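Aromatic-amino-acid aminotransferase (Burkholderia pseudomallei, PDB 4F4E) probably catalyses the pyridoxal-phosphate-dependent transfer of an amino group from aromatic amino acids such as tyrosine to 2-oxoglutarate, working as a homodimer. Local coordinates at residues L69-A75 against L326-W330; A121-G125 against Y306-P310; T127-K131 against W153-L159. All blocks are in the same frame, centred on the assembly; numbering follows the deposited sequence.

Interaction 1 (L69-A75 against L326-W330)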
loop_
_atom_site.group_PDB
_atom_site.type_symbol
_atom_site.label_atom_id
_atom_site.label_comp_id
_atom_site.label_asym_id
_atom_site.label_seq_id
_atom_site.Cartn_x
_atom_site.Cartn_y
_atom_site.Cartn_z
ATOM N N LEU A 69 -7.827 4.957 -20.396
ATOM C CA LEU A 69 -8.955 5.852 -20.637
ATOM C C LEU A 69 -8.514 7.235 -21.090
ATOM O O LEU A 69 -7.497 7.730 -20.614
ATOM C CB LEU A 69 -9.847 6.021 -19.406
ATOM C CG LEU A 69 -10.448 4.772 -18.782
ATOM C CD1 LEU A 69 -11.546 5.292 -17.853
ATOM C CD2 LEU A 69 -11.030 3.710 -19.735
ATOM N N ARG A 70 -9.309 7.881 -21.942
ATOM C CA ARG A 70 -8.968 9.176 -22.480
ATOM C C ARG A 70 -8.818 10.224 -21.370
ATOM O O ARG A 70 -7.888 11.023 -21.372
ATOM C CB ARG A 70 -9.996 9.631 -23.529
ATOM C CG ARG A 70 -10.088 8.672 -24.707
ATOM C CD ARG A 70 -11.165 9.101 -25.697
ATOM N NE ARG A 70 -12.543 8.709 -25.343
ATOM C CZ ARG A 70 -13.105 7.529 -25.561
ATOM N NH1 ARG A 70 -12.439 6.563 -26.158
ATOM N NH2 ARG A 70 -14.403 7.324 -25.241
ATOM N N ALA A 71 -9.732 10.199 -20.397
ATOM C CA ALA A 71 -9.699 11.154 -19.312
ATOM C C ALA A 71 -8.445 10.978 -18.452
ATOM O O ALA A 71 -7.880 11.936 -17.986
ATOM C CB ALA A 71 -10.962 11.044 -18.465
ATOM N N VAL A 72 -7.958 9.756 -18.347
ATOM C CA VAL A 72 -6.779 9.458 -17.564
ATOM C C VAL A 72 -5.541 9.977 -18.313
ATOM O O VAL A 72 -4.738 10.698 -17.763
ATOM C CB VAL A 72 -6.679 7.963 -17.260
ATOM C CG1 VAL A 72 -5.292 7.574 -16.778
ATOM C CG2 VAL A 72 -7.746 7.556 -16.245
ATOM N N ARG A 73 -5.444 9.634 -19.583
ATOM C CA ARG A 73 -4.339 10.122 -20.440
ATOM C C ARG A 73 -4.287 11.646 -20.393
ATOM O O ARG A 73 -3.232 12.260 -20.161
ATOM C CB ARG A 73 -4.538 9.637 -21.878
ATOM C CG ARG A 73 -3.397 9.964 -22.815
ATOM C CD ARG A 73 -3.850 9.861 -24.272
ATOM N NE ARG A 73 -4.975 10.784 -24.505
ATOM C CZ ARG A 73 -6.164 10.468 -25.053
ATOM N NH1 ARG A 73 -6.417 9.221 -25.493
ATOM N NH2 ARG A 73 -7.108 11.411 -25.172
ATOM N N ASP A 74 -5.459 12.270 -20.560
ATOM C CA ASP A 74 -5.526 13.728 -20.573
ATOM C C ASP A 74 -5.098 14.322 -19.266
ATOM O O ASP A 74 -4.312 15.299 -19.239
ATOM C CB ASP A 74 -6.910 14.217 -20.976
ATOM C CG ASP A 74 -7.243 13.886 -22.441
ATOM O OD1 ASP A 74 -6.311 13.489 -23.163
ATOM O OD2 ASP A 74 -8.425 13.967 -22.862
ATOM N N ALA A 75 -5.584 13.757 -18.166
ATOM C CA ALA A 75 -5.194 14.255 -16.854
ATOM C C ALA A 75 -3.715 14.096 -16.600
ATOM O O ALA A 75 -3.084 14.985 -15.986
ATOM C CB ALA A 75 -5.972 13.560 -15.731
ATOM N N LEU A 326 -13.139 16.651 -18.143
ATOM C CA LEU A 326 -12.539 15.350 -17.916
ATOM C C LEU A 326 -13.533 14.344 -17.331
ATOM O O LEU A 326 -13.575 13.208 -17.745
ATOM C CB LEU A 326 -11.321 15.471 -16.985
ATOM C CG LEU A 326 -10.062 16.138 -17.553
ATOM C CD1 LEU A 326 -9.040 16.278 -16.448
ATOM C CD2 LEU A 326 -9.475 15.363 -18.717
ATOM N N ARG A 327 -14.339 14.792 -16.364
ATOM C CA ARG A 327 -15.366 13.951 -15.762
ATOM C C ARG A 327 -16.378 13.475 -16.813
ATOM O O ARG A 327 -16.741 12.300 -16.852
ATOM C CB ARG A 327 -16.083 14.674 -14.613
ATOM C CG ARG A 327 -17.069 13.774 -13.842
ATOM C CD ARG A 327 -17.811 14.537 -12.723
ATOM N NE ARG A 327 -18.421 13.650 -11.716
ATOM C CZ ARG A 327 -19.500 12.879 -11.916
ATOM N NH1 ARG A 327 -20.154 12.844 -13.097
ATOM N NH2 ARG A 327 -19.960 12.114 -10.913
ATOM N N ALA A 328 -16.807 14.385 -17.702
ATOM C CA ALA A 328 -17.751 13.992 -18.757
ATOM C C ALA A 328 -17.126 12.968 -19.698
ATOM O O ALA A 328 -17.786 12.008 -20.155
ATOM C CB ALA A 328 -18.277 15.251 -19.501
ATOM N N SER A 329 -15.828 13.130 -20.002
ATOM C CA SER A 329 -15.135 12.170 -20.846
ATOM C C SER A 329 -15.102 10.790 -20.164
ATOM O O SER A 329 -15.359 9.772 -20.792
ATOM C CB SER A 329 -13.686 12.659 -21.120
ATOM O OG SER A 329 -12.908 11.632 -21.704
ATOM N N TRP A 330 -14.762 10.781 -18.867
ATOM C CA TRP A 330 -14.788 9.550 -18.076
ATOM C C TRP A 330 -16.168 8.876 -18.108
ATOM O O TRP A 330 -16.278 7.666 -18.376
ATOM C CB TRP A 330 -14.367 9.893 -16.668
ATOM C CG TRP A 330 -14.568 8.749 -15.747
ATOM C CD1 TRP A 330 -14.015 7.477 -15.846
ATOM C CD2 TRP A 330 -15.411 8.739 -14.584
ATOM N NE1 TRP A 330 -14.475 6.698 -14.821
ATOM C CE2 TRP A 330 -15.313 7.405 -14.019
ATOM C CE3 TRP A 330 -16.219 9.696 -13.937
ATOM C CZ2 TRP A 330 -15.991 7.035 -12.841
ATOM C CZ3 TRP A 330 -16.905 9.307 -12.763
ATOM C CH2 TRP A 330 -16.796 8.005 -12.234
HETATM O O HOH W 1 -14.904 9.915 -23.667
HETATM O O HOH W 2 -12.741 11.880 -24.379
HETATM O O HOH W 3 -12.217 8.779 -20.688
HETATM O O HOH W 4 -10.691 13.437 -21.722
#
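The indole of Trp330 meets Leu69 at its rim: Leu69 CD1 sits in the ring plane, 3.9 Å from Trp330 CD1, while Phe271 stacks on the ring and the backbone of Ser270 accepts a hydrogen bond from NE1. The guanidinium of Arg70 is likewise approached at its edge, in plane, by two waters, and its NH2 also forms a salt bridge with Glu336. Within the same helix, the guanidinium of Arg73 has Arg70 CA over one face and forms a salt bridge with Asp74.

Between these groups, helices 70-81 and 324-354 run roughly antiparallel (150°), their local axes 8.7 Å apart. The small side chain of Ala71 fits the close approach: its methyl lies against the backbone, with CB 3.5 Å from Leu326 O and 4.0 Å from Trp330 CB. One turn beyond Ala71 on helix 70-81, Asp74 and Ala75 receive the two methyls of Leu326, CD2 against Asp74 CB at 3.6 Å and CD1 beside Ala75 CB.

The polar margin is bridged by water. With its hydroxyl anti to the backbone N (chi1 168°), Ser329 faces the start of helix 70-81, and three waters gather at OG. One of them accepts from Ala71 N at 2.9 Å, and another donates to Asp74 OD2 at 2.6 Å. A fourth water accepts from Arg70 NH2 and donates to Ser329 O at 2.9 Å. The two helices are therefore joined by an apolar seam and a hydrated margin, and the direct ionic link from Arg70 lies about two turns beyond Ser329 along helix 324-354, at Glu336.

Interaction 2 (A121-G125 against Y306-P310)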
loop_
_atom_site.group_PDB
_atom_site.type_symbol
_atom_site.label_atom_id
_atom_site.label_comp_id
_atom_site.label_asym_id
_atom_site.label_seq_id
_atom_site.Cartn_x
_atom_site.Cartn_y
_atom_site.Cartn_z
ATOM N N ALA A 121 -10.969 7.560 3.893
ATOM C CA ALA A 121 -9.517 7.524 3.771
ATOM C C ALA A 121 -9.170 6.858 2.428
ATOM O O ALA A 121 -9.673 5.791 2.107
ATOM C CB ALA A 121 -8.844 6.730 4.911
ATOM N N GLN A 122 -8.304 7.506 1.668
ATOM C CA GLN A 122 -7.751 6.933 0.486
ATOM C C GLN A 122 -7.060 5.640 0.839
ATOM O O GLN A 122 -6.475 5.507 1.904
ATOM C CB GLN A 122 -6.748 7.927 -0.141
ATOM C CG GLN A 122 -6.133 7.516 -1.473
ATOM C CD GLN A 122 -5.082 8.487 -1.911
ATOM O OE1 GLN A 122 -5.137 9.663 -1.564
ATOM N NE2 GLN A 122 -4.118 8.005 -2.694
ATOM N N ALA A 123 -7.130 4.682 -0.069
ATOM C CA ALA A 123 -6.652 3.332 0.206
ATOM C C ALA A 123 -5.986 2.707 -1.012
ATOM O O ALA A 123 -6.195 3.160 -2.145
ATOM C CB ALA A 123 -7.850 2.449 0.689
ATOM N N LEU A 124 -5.253 1.599 -0.785
ATOM C CA LEU A 124 -4.564 0.889 -1.873
ATOM C C LEU A 124 -5.539 -0.034 -2.591
ATOM O O LEU A 124 -5.583 -1.230 -2.366
ATOM C CB LEU A 124 -3.349 0.143 -1.348
ATOM C CG LEU A 124 -2.072 0.933 -1.081
ATOM C CD1 LEU A 124 -1.381 1.420 -2.340
ATOM C CD2 LEU A 124 -2.240 2.100 -0.154
ATOM N N GLY A 125 -6.309 0.565 -3.488
ATOM C CA GLY A 125 -7.421 -0.115 -4.114
ATOM C C GLY A 125 -8.547 -0.473 -3.153
ATOM O O GLY A 125 -8.523 -0.145 -1.951
ATOM N N TYR A 306 1.445 1.119 5.997
ATOM C CA TYR A 306 2.238 1.655 4.855
ATOM C C TYR A 306 2.480 3.184 4.934
ATOM O O TYR A 306 2.970 3.780 3.963
ATOM C CB TYR A 306 1.593 1.287 3.518
ATOM C CG TYR A 306 0.150 1.717 3.421
ATOM C CD1 TYR A 306 -0.194 3.010 3.080
ATOM C CD2 TYR A 306 -0.854 0.851 3.769
ATOM C CE1 TYR A 306 -1.520 3.395 3.088
ATOM C CE2 TYR A 306 -2.182 1.233 3.797
ATOM C CZ TYR A 306 -2.508 2.518 3.440
ATOM O OH TYR A 306 -3.859 2.893 3.398
ATOM N N SER A 307 2.173 3.764 6.101
ATOM C CA SER A 307 2.470 5.158 6.462
ATOM C C SER A 307 1.459 6.130 5.854
ATOM O O SER A 307 0.756 6.881 6.576
ATOM C CB SER A 307 3.901 5.536 6.064
ATOM O OG SER A 307 4.344 6.510 6.933
ATOM N N ASN A 308 1.420 6.139 4.539
ATOM C CA ASN A 308 0.546 7.037 3.812
ATOM C C ASN A 308 0.461 6.500 2.383
ATOM O O ASN A 308 1.291 5.690 1.987
ATOM C CB ASN A 308 1.058 8.493 3.877
ATOM C CG ASN A 308 2.558 8.594 3.718
ATOM O OD1 ASN A 308 3.093 8.286 2.632
ATOM N ND2 ASN A 308 3.277 8.986 4.831
ATOM N N PRO A 309 -0.594 6.848 1.634
ATOM C CA PRO A 309 -0.776 6.213 0.330
ATOM C C PRO A 309 -0.043 6.896 -0.822
ATOM O O PRO A 309 0.435 8.015 -0.693
ATOM C CB PRO A 309 -2.311 6.270 0.146
ATOM C CG PRO A 309 -2.656 7.575 0.784
ATOM C CD PRO A 309 -1.692 7.762 1.959
ATOM N N PRO A 310 0.042 6.210 -1.966
ATOM C CA PRO A 310 0.703 6.776 -3.131
ATOM C C PRO A 310 -0.104 7.875 -3.768
ATOM O O PRO A 310 -1.341 7.941 -3.617
ATOM C CB PRO A 310 0.837 5.563 -4.074
ATOM C CG PRO A 310 -0.295 4.679 -3.709
ATOM C CD PRO A 310 -0.477 4.865 -2.228
HETATM O O HOH W 5 -4.133 5.533 3.268
HETATM O O HOH W 6 -5.013 0.720 1.925
#
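An edge strand of the large mixed sheet within this chain, 118-124, meets the loop between helices 288-303 and 312-322 here, at the dimer interface. Leu124 CD2 lies over one face of the Tyr306 ring in a CH-pi contact, 3.7 Å from the ring centroid and 19° off the normal. The other branch, Leu124 CD1, abuts Pro310 CD at 3.6 Å. Leu124 is also the centre of an inverse gamma turn, where the chain passes from the sheet toward helix 125-140.

Tyr306 takes the crowded first torsion (chi1 55°), with CG between the backbone N and the carbonyl carbon, and its phenol reaches back across the loop to the strand. There the hydroxyl works through water in both directions: it donates to a water 2.7 Å from Tyr306 OH that itself donates to Gln122 O, and it accepts from a second water, which takes the hydrogen of Leu124 N at 2.9 Å. Gln122 extends fully, its amide carbon CD 3.7 Å from Pro309 CG. Its OE1 is held by Ile94 N, and NE2 gives Pro310 O a weak, bent bond (2.9 Å, 125°). Arg277 of the second subunit donates to Tyr306 O.

Interaction 3 (T127-K131 against W153-L159)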
loop_
_atom_site.group_PDB
_atom_site.type_symbol
_atom_site.label_atom_id
_atom_site.label_comp_id
_atom_site.label_asym_id
_atom_site.label_seq_id
_atom_site.Cartn_x
_atom_site.Cartn_y
_atom_site.Cartn_z
ATOM N N THR A 127 -8.986 -3.463 -2.340
ATOM C CA THR A 127 -8.385 -4.416 -1.402
ATOM C C THR A 127 -7.831 -3.719 -0.167
ATOM O O THR A 127 -8.066 -4.153 0.971
ATOM C CB THR A 127 -7.275 -5.257 -2.039
ATOM O OG1 THR A 127 -7.772 -5.906 -3.209
ATOM C CG2 THR A 127 -6.816 -6.295 -1.092
ATOM N N GLY A 128 -7.041 -2.657 -0.382
ATOM C CA GLY A 128 -6.496 -1.922 0.756
ATOM C C GLY A 128 -7.565 -1.387 1.690
ATOM O O GLY A 128 -7.396 -1.411 2.898
ATOM N N ALA A 129 -8.681 -0.934 1.130
ATOM C CA ALA A 129 -9.814 -0.405 1.915
ATOM C C ALA A 129 -10.420 -1.492 2.800
ATOM O O ALA A 129 -10.737 -1.279 3.968
ATOM C CB ALA A 129 -10.866 0.217 1.018
ATOM N N LEU A 130 -10.589 -2.672 2.210
ATOM C CA LEU A 130 -11.057 -3.814 2.972
ATOM C C LEU A 130 -10.123 -4.140 4.134
ATOM O O LEU A 130 -10.582 -4.451 5.249
ATOM C CB LEU A 130 -11.275 -5.047 2.095
ATOM C CG LEU A 130 -12.400 -5.050 1.079
ATOM C CD1 LEU A 130 -12.169 -6.153 -0.013
ATOM C CD2 LEU A 130 -13.756 -5.216 1.826
ATOM N N LYS A 131 -8.817 -4.097 3.872
ATOM C CA LYS A 131 -7.805 -4.435 4.875
ATOM C C LYS A 131 -7.835 -3.443 6.035
ATOM O O LYS A 131 -7.850 -3.807 7.186
ATOM C CB LYS A 131 -6.420 -4.434 4.222
ATOM C CG LYS A 131 -5.234 -4.668 5.140
ATOM C CD LYS A 131 -5.370 -5.955 5.924
ATOM C CE LYS A 131 -4.096 -6.304 6.657
ATOM N NZ LYS A 131 -4.263 -7.282 7.772
ATOM N N TRP A 153 -15.593 -13.415 -4.583
ATOM C CA TRP A 153 -14.232 -13.024 -4.898
ATOM C C TRP A 153 -13.304 -13.591 -3.851
ATOM O O TRP A 153 -13.480 -13.365 -2.648
ATOM C CB TRP A 153 -14.193 -11.492 -4.923
ATOM C CG TRP A 153 -12.853 -10.873 -5.218
ATOM C CD1 TRP A 153 -12.075 -10.999 -6.359
ATOM C CD2 TRP A 153 -12.109 -9.961 -4.337
ATOM N NE1 TRP A 153 -10.921 -10.250 -6.252
ATOM C CE2 TRP A 153 -10.896 -9.597 -5.051
ATOM C CE3 TRP A 153 -12.332 -9.445 -3.091
ATOM C CZ2 TRP A 153 -9.964 -8.747 -4.510
ATOM C CZ3 TRP A 153 -11.373 -8.572 -2.559
ATOM C CH2 TRP A 153 -10.230 -8.236 -3.262
ATOM N N GLU A 154 -12.345 -14.391 -4.314
ATOM C CA GLU A 154 -11.533 -15.243 -3.475
ATOM C C GLU A 154 -10.822 -14.506 -2.316
ATOM O O GLU A 154 -10.590 -15.072 -1.251
ATOM C CB GLU A 154 -10.490 -15.946 -4.347
ATOM C CG GLU A 154 -9.646 -16.994 -3.615
ATOM C CD GLU A 154 -8.375 -16.453 -2.931
ATOM O OE1 GLU A 154 -7.825 -15.407 -3.375
ATOM O OE2 GLU A 154 -7.930 -17.103 -1.919
ATOM N N ASN A 155 -10.463 -13.254 -2.534
ATOM C CA ASN A 155 -9.681 -12.544 -1.561
ATOM C C ASN A 155 -10.548 -12.029 -0.421
ATOM O O ASN A 155 -10.000 -11.639 0.609
ATOM C CB ASN A 155 -8.846 -11.440 -2.236
ATOM C CG ASN A 155 -7.600 -11.065 -1.457
ATOM O OD1 ASN A 155 -7.085 -11.885 -0.707
ATOM N ND2 ASN A 155 -7.146 -9.793 -1.575
ATOM N N HIS A 156 -11.884 -12.083 -0.502
ATOM C CA HIS A 156 -12.673 -11.786 0.681
ATOM C C HIS A 156 -12.367 -12.726 1.832
ATOM O O HIS A 156 -11.946 -12.298 2.917
ATOM C CB HIS A 156 -14.183 -11.815 0.409
ATOM C CG HIS A 156 -14.738 -10.582 -0.284
ATOM N ND1 HIS A 156 -15.834 -10.639 -1.080
ATOM C CD2 HIS A 156 -14.380 -9.242 -0.221
ATOM C CE1 HIS A 156 -16.107 -9.413 -1.539
ATOM N NE2 HIS A 156 -15.226 -8.565 -1.006
ATOM N N ARG A 157 -12.533 -14.010 1.607
ATOM C CA ARG A 157 -12.249 -14.975 2.663
ATOM C C ARG A 157 -10.794 -14.862 3.118
ATOM O O ARG A 157 -10.531 -14.809 4.314
ATOM C CB ARG A 157 -12.542 -16.411 2.190
ATOM C CG ARG A 157 -12.279 -17.443 3.302
ATOM C CD ARG A 157 -12.617 -18.845 2.856
ATOM N NE ARG A 157 -14.049 -18.960 2.680
ATOM C CZ ARG A 157 -14.918 -19.229 3.655
ATOM N NH1 ARG A 157 -14.524 -19.388 4.894
ATOM N NH2 ARG A 157 -16.210 -19.307 3.366
ATOM N N ALA A 158 -9.867 -14.802 2.155
ATOM C CA ALA A 158 -8.444 -14.781 2.480
ATOM C C ALA A 158 -8.096 -13.548 3.319
ATOM O O ALA A 158 -7.395 -13.641 4.311
ATOM C CB ALA A 158 -7.615 -14.810 1.201
ATOM N N LEU A 159 -8.616 -12.388 2.923
ATOM C CA LEU A 159 -8.305 -11.141 3.635
ATOM C C LEU A 159 -8.822 -11.093 5.076
ATOM O O LEU A 159 -8.107 -10.742 6.005
ATOM C CB LEU A 159 -8.787 -9.928 2.809
ATOM C CG LEU A 159 -8.477 -8.551 3.372
ATOM C CD1 LEU A 159 -8.269 -7.516 2.210
ATOM C CD2 LEU A 159 -9.566 -8.070 4.337
HETATM O O HOH W 7 -5.712 -9.391 5.966
#
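Leu130 and Thr127 of helix 125-140 face Trp153 and the helix that follows it, 154-162, within the large cofactor-binding domain of a fold-type I aminotransferase. Helix 154-162 is the crossover of a beta-alpha-beta unit joining the neighbouring parallel strands 146-150 and 167-174. The two helices run roughly parallel, crossing at -29° with local axes 10.9 Å apart, so side chains rather than backbones fill the gap.

Apolar contacts dominate. Leu159, with CG anti to the backbone N (chi1 -177°), reaches across to the other helix and sets CD1 3.8 Å from Thr127 CG2, with Leu130 CB 3.9 Å from the same methyl. Leu130 CD1 in turn meets the edge of the indole, 3.6 Å from Trp153 CZ3, and also the imidazole edge at His156 CD2.

Around the rings, edges and faces are used differently. Thr127 OG1 reaches the indole edge in plane, 3.4 Å from Trp153 CH2, while Asn155 CB covers part of one indole face. Trp153 CE3 lies over the rim of one face of the His156 ring, which is held by hydrogen bonds of ND1 with Ser152 OG and of NE2 with Asp234 OD2. These positions are consistent with the tryptophan that stacks on the pyridine ring in aspartate aminotransferases and the histidine that hydrogen-bonds the aspartate paired with the pyridine nitrogen.

Polar links lead outward. Thr127 N binds the cofactor phosphate oxygen OP1 of the modified lysine at position 269, close to the start of its helix. Asn155 ND2 lies 3.5 Å from the methyl Thr127 CG2 and donates to Arg303 O of the second subunit. Lys131 NZ forms a salt bridge with Asp135 and also donates to a water at 3.1 Å, which donates a hydrogen bond to Leu159 O at 2.8 Å.

Overall arrangement
Along the chain, the segments of interaction 3 fall between those of interaction 2, which in turn fall between those of interaction 1. Interactions 2 and 3 have centres 15 Å apart and touch, Ala123 CB lying 3.5 Å from Ala129 N, because strand 118-124 runs directly into helix 125-140. Both also contact the second subunit, so the region binding the cofactor phosphate is continuous with the dimer interface. Interaction 1 stands apart, its centre 23 Å from that of interaction 2 and 29 Å from that of interaction 3, and joins helix 70-81 to the long helix 324-354 without touching the other subunit. Even so, its tryptophan reaches the residue next to the cofactor-bearing position 269.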